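Local coordinates for protein galactokinase (Bifidobacterium longum subsp. infantis ATCC 15697 = JCM 1222 = DSM 20088, PDB 6TEQ) that probably transfers phosphate from ATP to galactose, as a galactokinase of the GHMP kinase family, and here binds 2-deoxy-2-fluoro-galactose, at residues G39-I44 / R363-G368; V76-G81 / F125-V130. All blocks are in the same frame, centred on the assembly; numbering follows the deposited sequence. Where two conformers were deposited one is given.

Contact 1: G39-I44 / R363-G368. With GAF (2-deoxy-2-fluoro-alpha-D-galactopyranose), chain M.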
# COMPACT_ATOMS: atom_id res chain seq x y z
N GLY A 39 -6.61 3.40 -1.64
CA GLY A 39 -5.66 2.30 -1.75
C GLY A 39 -4.54 2.70 -2.69
O GLY A 39 -4.50 3.85 -3.13
N ARG A 40 -3.61 1.78 -2.95
CA ARG A 40 -2.40 2.14 -3.68
C ARG A 40 -1.93 0.98 -4.51
O ARG A 40 -2.12 -0.21 -4.12
CB ARG A 40 -1.32 2.61 -2.70
CG ARG A 40 -0.76 1.54 -1.78
CD ARG A 40 0.45 0.86 -2.32
NE ARG A 40 0.85 -0.28 -1.49
CZ ARG A 40 0.41 -1.51 -1.59
NH1 ARG A 40 0.84 -2.43 -0.73
NH2 ARG A 40 -0.36 -1.90 -2.61
N VAL A 41 -1.17 1.30 -5.56
CA VAL A 41 -0.29 0.30 -6.20
C VAL A 41 1.15 0.81 -6.17
O VAL A 41 1.45 1.93 -6.60
CB VAL A 41 -0.74 -0.05 -7.63
CG1 VAL A 41 -1.85 -1.07 -7.64
CG2 VAL A 41 -1.25 1.15 -8.36
N ASN A 42 2.04 -0.06 -5.73
CA ASN A 42 3.47 0.24 -5.75
C ASN A 42 3.95 -0.06 -7.17
O ASN A 42 3.91 -1.20 -7.59
CB ASN A 42 4.23 -0.50 -4.67
CG ASN A 42 5.57 0.13 -4.43
OD1 ASN A 42 5.78 1.28 -4.78
ND2 ASN A 42 6.46 -0.68 -3.88
N LEU A 43 4.42 0.94 -7.87
CA LEU A 43 4.86 0.69 -9.24
C LEU A 43 6.12 -0.19 -9.18
O LEU A 43 6.27 -1.07 -10.02
CB LEU A 43 5.11 1.98 -10.00
CG LEU A 43 3.93 2.90 -10.20
CD1 LEU A 43 4.41 4.18 -10.82
CD2 LEU A 43 2.84 2.26 -11.05
N ILE A 44 7.05 0.17 -8.30
CA ILE A 44 8.32 -0.57 -8.14
C ILE A 44 8.95 -0.08 -6.85
O ILE A 44 8.57 0.95 -6.33
CB ILE A 44 9.18 -0.28 -9.41
CG1 ILE A 44 10.31 -1.27 -9.55
CG2 ILE A 44 9.67 1.14 -9.51
CD1 ILE A 44 10.98 -1.28 -10.92
N ARG A 363 4.29 -7.23 -13.08
CA ARG A 363 4.87 -7.64 -11.81
C ARG A 363 3.77 -7.72 -10.78
O ARG A 363 2.84 -6.92 -10.80
CB ARG A 363 5.95 -6.64 -11.33
CG ARG A 363 5.49 -5.21 -11.18
CD ARG A 363 6.60 -4.23 -10.87
NE ARG A 363 7.11 -4.52 -9.57
CZ ARG A 363 6.55 -4.23 -8.39
NH1 ARG A 363 7.05 -4.76 -7.31
NH2 ARG A 363 5.58 -3.38 -8.26
N MET A 364 4.01 -8.56 -9.78
CA MET A 364 3.24 -8.43 -8.54
C MET A 364 3.48 -7.04 -7.93
O MET A 364 4.52 -6.42 -8.14
CB MET A 364 3.65 -9.52 -7.59
CG MET A 364 5.13 -9.54 -7.16
SD MET A 364 5.37 -10.09 -5.48
CE MET A 364 4.80 -8.65 -4.60
N THR A 365 2.51 -6.56 -7.16
CA THR A 365 2.62 -5.29 -6.41
C THR A 365 2.23 -5.53 -4.94
O THR A 365 1.37 -6.41 -4.64
CB THR A 365 1.73 -4.17 -7.03
OG1 THR A 365 2.10 -2.89 -6.50
CG2 THR A 365 0.24 -4.40 -6.87
N GLY A 366 2.91 -4.81 -4.06
CA GLY A 366 2.63 -4.91 -2.65
C GLY A 366 3.47 -6.04 -2.00
O GLY A 366 4.49 -6.43 -2.52
N GLY A 367 2.94 -6.59 -0.91
CA GLY A 367 3.69 -7.55 -0.10
C GLY A 367 3.92 -8.87 -0.76
O GLY A 367 4.91 -9.48 -0.49
N GLY A 368 3.02 -9.29 -1.62
CA GLY A 368 3.12 -10.63 -2.20
C GLY A 368 2.30 -11.67 -1.48
O GLY A 368 1.36 -11.33 -0.74
C1 GAF M . 3.20 -4.65 2.34
C2 GAF M . 3.54 -3.64 3.41
F2 GAF M . 2.39 -3.20 3.98
C3 GAF M . 4.32 -2.46 2.86
O3 GAF M . 4.83 -1.71 3.92
C4 GAF M . 5.53 -2.94 2.01
O4 GAF M . 6.57 -3.53 2.78
C5 GAF M . 5.04 -3.90 0.98
O5 GAF M . 4.39 -4.98 1.61
C6 GAF M . 6.14 -4.46 0.10
O6 GAF M . 6.77 -3.43 -0.66
O1 GAF M . 2.23 -3.99 1.55
O HOH W 1 0.33 -5.46 0.04
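Thr-365 and Arg-363 reach from an edge strand of one sheet to the backbone of Asn-42 and Leu-43, joining the two sheets of this GHMP kinase fold beside the sugar pocket. The strand segments 39-42 and 363-365 run at 145° to each other, with axes 7.4 Å apart, so side chains rather than paired backbones bridge them.

One good hydrogen bond and one weak one cross between the segments. With chi1 at -166°, Thr-365 OG1 swings away from its backbone N toward the other strand and donates to Asn-42 O at 2.7 Å, tilted from the carbonyl plane. Arg-363 bends at chi3, and its NH2 bonds weakly to Leu-43 O at 3.0 Å while Ile-44 CA lies over one guanidinium face. Glu-46 forms a salt bridge with Arg-363 NH1 and accepts from Asn-42 ND2, tying both segments to a galactose-binding residue.

Near the ligand, Arg-40 combines a packing contact with polar bonds. Arg-40 NH1 sits 3.6 Å from Gly-366 CA, where a side chain would crowd it and, at these backbone angles, jam against the carbonyl O of Thr-365. Asp-191, by a salt bridge to NE, and Gly-138 O, bonded to NH2, hold this guanidinium.

At the guanidinium edge, in its plane, Arg-40 NH1 lies 3.1 Å from GAF O1, and one water accepts from it at 3.2 Å and from Gly-367 N at 3.0 Å.

Contact 2: V76-G81 / F125-V130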
# COMPACT_ATOMS: atom_id res chain seq x y z
N VAL A 76 -15.38 4.03 21.35
CA VAL A 76 -15.15 3.95 19.88
C VAL A 76 -16.09 2.90 19.35
O VAL A 76 -15.93 1.73 19.74
CB VAL A 76 -13.71 3.65 19.48
CG1 VAL A 76 -13.67 3.45 17.98
CG2 VAL A 76 -12.76 4.75 19.94
N ARG A 77 -17.04 3.36 18.57
CA ARG A 77 -17.95 2.49 17.81
C ARG A 77 -17.56 2.60 16.33
O ARG A 77 -17.55 3.68 15.79
CB ARG A 77 -19.42 2.77 18.03
CG ARG A 77 -19.87 2.59 19.46
CD ARG A 77 -21.34 2.80 19.64
NE ARG A 77 -21.72 4.13 19.31
CZ ARG A 77 -22.97 4.54 19.18
NH1 ARG A 77 -23.98 3.70 19.35
NH2 ARG A 77 -23.19 5.80 18.87
N VAL A 78 -17.47 1.47 15.67
CA VAL A 78 -17.22 1.44 14.22
C VAL A 78 -18.09 0.38 13.58
O VAL A 78 -18.31 -0.71 14.15
CB VAL A 78 -15.72 1.20 13.92
CG1 VAL A 78 -14.89 2.38 14.37
CG2 VAL A 78 -15.17 -0.05 14.46
N VAL A 79 -18.48 0.65 12.35
CA VAL A 79 -19.24 -0.31 11.54
C VAL A 79 -18.66 -0.24 10.13
O VAL A 79 -18.18 0.86 9.73
CB VAL A 79 -20.74 -0.03 11.62
CG1 VAL A 79 -21.04 1.35 11.06
CG2 VAL A 79 -21.58 -1.13 10.94
N SER A 80 -18.75 -1.33 9.40
CA SER A 80 -18.28 -1.37 8.00
C SER A 80 -19.41 -1.85 7.12
O SER A 80 -20.14 -2.74 7.58
CB SER A 80 -17.10 -2.32 7.88
OG SER A 80 -16.77 -2.62 6.52
N GLY A 81 -19.46 -1.36 5.88
CA GLY A 81 -20.49 -1.76 4.91
C GLY A 81 -20.39 -3.26 4.62
O GLY A 81 -21.36 -3.84 4.17
N PHE A 125 -14.94 8.09 19.38
CA PHE A 125 -15.62 8.46 18.13
C PHE A 125 -16.56 7.34 17.68
O PHE A 125 -16.42 6.17 18.09
CB PHE A 125 -14.62 8.80 17.02
CG PHE A 125 -13.75 7.66 16.57
CD1 PHE A 125 -12.58 7.39 17.24
CD2 PHE A 125 -14.07 6.90 15.46
CE1 PHE A 125 -11.72 6.39 16.79
CE2 PHE A 125 -13.24 5.87 15.05
CZ PHE A 125 -12.09 5.60 15.71
N ASP A 126 -17.52 7.75 16.88
CA ASP A 126 -18.41 6.85 16.10
C ASP A 126 -17.99 6.95 14.65
O ASP A 126 -17.79 8.06 14.17
CB ASP A 126 -19.85 7.23 16.28
CG ASP A 126 -20.35 7.08 17.70
OD1 ASP A 126 -19.92 6.06 18.39
OD2 ASP A 126 -21.23 7.93 18.07
N ALA A 127 -17.89 5.81 13.98
CA ALA A 127 -17.57 5.83 12.54
C ALA A 127 -18.28 4.72 11.78
O ALA A 127 -18.51 3.60 12.34
CB ALA A 127 -16.08 5.81 12.30
N ALA A 128 -18.46 5.03 10.52
CA ALA A 128 -18.98 4.09 9.50
C ALA A 128 -18.03 4.15 8.30
O ALA A 128 -17.72 5.21 7.77
CB ALA A 128 -20.37 4.40 9.08
N PHE A 129 -17.61 2.99 7.87
CA PHE A 129 -16.72 2.84 6.69
C PHE A 129 -17.47 2.16 5.53
O PHE A 129 -18.14 1.13 5.72
CB PHE A 129 -15.56 1.90 7.05
CG PHE A 129 -14.67 2.47 8.08
CD1 PHE A 129 -13.64 3.29 7.68
CD2 PHE A 129 -14.92 2.30 9.43
CE1 PHE A 129 -12.76 3.80 8.63
CE2 PHE A 129 -14.05 2.84 10.36
CZ PHE A 129 -13.02 3.62 9.96
N VAL A 130 -17.29 2.72 4.34
CA VAL A 130 -17.67 2.14 3.04
C VAL A 130 -16.41 2.21 2.17
O VAL A 130 -15.82 3.25 2.09
CB VAL A 130 -18.87 2.83 2.38
CG1 VAL A 130 -19.07 2.25 1.02
CG2 VAL A 130 -20.13 2.68 3.27
O HOH W 2 -15.52 -0.78 4.73
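Val-76 lies against Phe-125 at the start of a parallel strand pair in the N-terminal-domain sheet of the GHMP kinase fold. Five backbone hydrogen bonds knit the strands.

The tight face carries Val-76, Val-78, Phe-125, Ala-127 and Phe-129, with helix 141-156 against its two phenylalanines and Trp-103 against Val-78. Val-76 CG1 makes a CH-pi contact, 3.8 Å from the centroid of the Phe-125 ring, and Val-78 CG1 meets the edge of the Phe-129 ring at CE2.

On the other face, partly exposed Arg-77 grips Asp-126 side-on, a salt bridge in which NE bonds to OD1 at 2.8 Å and NH2 to OD2 at 3.0 Å. The chain bends at chi3 (-63°), and both nitrogens approach from above the carboxylate plane, the flat groups turned 63° apart. Arg-71 also pairs with Asp-126 OD1. With a leucine in place of Arg-77, Asp-126 would probably lose both bonds of this grip, leaving OD2 without its arginine partner.

The far end is more open to solvent, though Gly-81 N bonds to Phe-129 O at 2.8 Å. Ser-80, ADP-binding in another structure, bonds through OG to MES, probably from the crystallisation liquor; a water lies 2.9 Å from this OG.

The centre of contact 1 is about 7 Å from the chain centre and that of contact 2 about 22 Å; the two centres are about 27 Å apart and their nearest atoms about 10 Å, without touching. Through strand 33-42, contact 1 shares a sheet with contact 2: 33-42 pairs with 54-70, which pairs with 125-131, the partner of 75-80; strand 361-365 belongs to the second sheet. Contact 1 borders the sugar. At their nearest atoms, the Ser-80 side chain of contact 2 is about 10 Å from that of Ser-141, another ADP-binding residue, and Arg-40 of contact 1 about 3 Å from that of Ser-140, consistent with the ADP site, unoccupied by nucleotide, lying between the contacts.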